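CG5036 (Drosophila melanogaster, PDB 4IGU) probably binds G-protein alpha subunits through its RGS domain, the part crystallised here, speeding their GTP hydrolysis and possibly slowing GDP release. Local coordinates at residues P129-L132 and N133-K136. Numbering follows the deposited sequence.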
loop_
_atom_site.group_PDB
_atom_site.type_symbol
_atom_site.label_atom_id
_atom_site.label_comp_id
_atom_site.label_asym_id
_atom_site.label_seq_id
_atom_site.Cartn_x
_atom_site.Cartn_y
_atom_site.Cartn_z
ATOM N N PRO A 129 -11.186 -4.461 5.937
ATOM C CA PRO A 129 -12.150 -5.189 6.773
ATOM C C PRO A 129 -11.862 -6.689 6.853
ATOM O O PRO A 129 -12.011 -7.258 7.935
ATOM C CB PRO A 129 -13.476 -4.942 6.053
ATOM C CG PRO A 129 -13.314 -3.571 5.470
ATOM C CD PRO A 129 -11.863 -3.502 5.036
ATOM N N ARG A 130 -11.448 -7.311 5.749
ATOM C CA ARG A 130 -11.135 -8.744 5.756
ATOM C C ARG A 130 -9.880 -9.060 6.582
ATOM O O ARG A 130 -9.813 -10.100 7.248
ATOM C CB ARG A 130 -11.002 -9.296 4.331
ATOM C CG ARG A 130 -12.311 -9.352 3.545
ATOM C CD ARG A 130 -12.158 -10.198 2.277
ATOM N NE ARG A 130 -11.047 -9.761 1.432
ATOM C CZ ARG A 130 -11.164 -8.868 0.452
ATOM N NH1 ARG A 130 -12.346 -8.318 0.198
ATOM N NH2 ARG A 130 -10.107 -8.526 -0.278
ATOM N N PHE A 131 -8.886 -8.175 6.537
ATOM C CA PHE A 131 -7.711 -8.320 7.398
ATOM C C PHE A 131 -8.111 -8.314 8.874
ATOM O O PHE A 131 -7.591 -9.095 9.656
ATOM C CB PHE A 131 -6.672 -7.224 7.131
ATOM C CG PHE A 131 -5.530 -7.214 8.123
ATOM C CD1 PHE A 131 -4.594 -8.245 8.141
ATOM C CD2 PHE A 131 -5.391 -6.173 9.035
ATOM C CE1 PHE A 131 -3.548 -8.238 9.055
ATOM C CE2 PHE A 131 -4.346 -6.160 9.948
ATOM C CZ PHE A 131 -3.424 -7.193 9.958
ATOM N N LEU A 132 -9.029 -7.431 9.255
ATOM C CA LEU A 132 -9.501 -7.403 10.636
ATOM C C LEU A 132 -10.228 -8.695 11.020
ATOM O O LEU A 132 -10.133 -9.143 12.159
ATOM C CB LEU A 132 -10.389 -6.186 10.898
ATOM C CG LEU A 132 -9.695 -4.825 10.752
ATOM C CD1 LEU A 132 -10.608 -3.667 11.148
ATOM C CD2 LEU A 132 -8.391 -4.776 11.544
ATOM N N ASN A 133 -10.942 -9.294 10.070
ATOM C CA ASN A 133 -11.677 -10.530 10.328
ATOM C C ASN A 133 -10.823 -11.792 10.123
ATOM O O ASN A 133 -11.307 -12.917 10.262
ATOM C CB ASN A 133 -12.959 -10.574 9.480
ATOM C CG ASN A 133 -13.830 -11.802 9.777
ATOM O OD1 ASN A 133 -14.279 -12.001 10.911
ATOM N ND2 ASN A 133 -14.071 -12.627 8.755
ATOM N N SER A 134 -9.545 -11.606 9.811
ATOM C CA SER A 134 -8.660 -12.735 9.521
ATOM C C SER A 134 -8.192 -13.449 10.790
ATOM O O SER A 134 -8.083 -12.839 11.852
ATOM C CB SER A 134 -7.439 -12.273 8.734
ATOM O OG SER A 134 -6.636 -11.417 9.526
ATOM N N GLN A 135 -7.893 -14.742 10.673
ATOM C CA GLN A 135 -7.424 -15.508 11.826
ATOM C C GLN A 135 -6.068 -15.009 12.282
ATOM O O GLN A 135 -5.772 -15.011 13.477
ATOM C CB GLN A 135 -7.365 -17.012 11.528
ATOM C CG GLN A 135 -8.610 -17.779 11.962
ATOM C CD GLN A 135 -8.970 -17.552 13.431
ATOM O OE1 GLN A 135 -8.099 -17.304 14.273
ATOM N NE2 GLN A 135 -10.264 -17.631 13.738
ATOM N N LYS A 136 -5.258 -14.571 11.321
ATOM C CA LYS A 136 -3.929 -14.035 11.602
ATOM C C LYS A 136 -4.000 -12.839 12.549
ATOM O O LYS A 136 -3.284 -12.788 13.553
ATOM C CB LYS A 136 -3.245 -13.626 10.296
ATOM C CG LYS A 136 -1.772 -14.002 10.196
ATOM C CD LYS A 136 -0.926 -13.242 11.199
ATOM C CE LYS A 136 0.445 -13.886 11.358
ATOM N NZ LYS A 136 1.389 -12.973 12.054
#
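Ser134 turns its hydroxyl back onto the C-terminal turn of helix 113-132, where OG gives a short hydrogen bond of 2.5 Å to Phe131 O. The donor lies 21° from the carbonyl plane, whereas Ser134 N, 3.2 Å from Phe131 O, reaches the same oxygen from well above that plane; one carbonyl is thus gripped twice by one residue. With chi1 at 66°, OG sits between the backbone N and the carbonyl carbon of Ser134, where it also accepts from Phe137 N as N-cap of the next helix. The hydroxyl therefore ties the end of one helix to the start of another. Ser134 OG lies obliquely to the Phe131 ring, 4.0 Å from Phe131 CD1. With CG anti to the backbone N (chi1 172°), that ring is set beside the hydroxyl and among Phe39, Phe42 and Phe137. Just before Ser134, Asn133 N is hydrogen-bonded to Pro129 O at 3.1 Å, while Asn133 OD1 is held by Lys138. Were Ser134 an alanine, Phe137 N would probably lose its cap and Phe131 O would keep only the amide N of the turn, which comes from above its plane. Within the all-helical RGS domain, this short turn joins helix 113-132 to helix 135-140, beside helix 33-45, whose Phe42 Arg130 touches while its NE forms a salt bridge with Glu46, just past that helix's end.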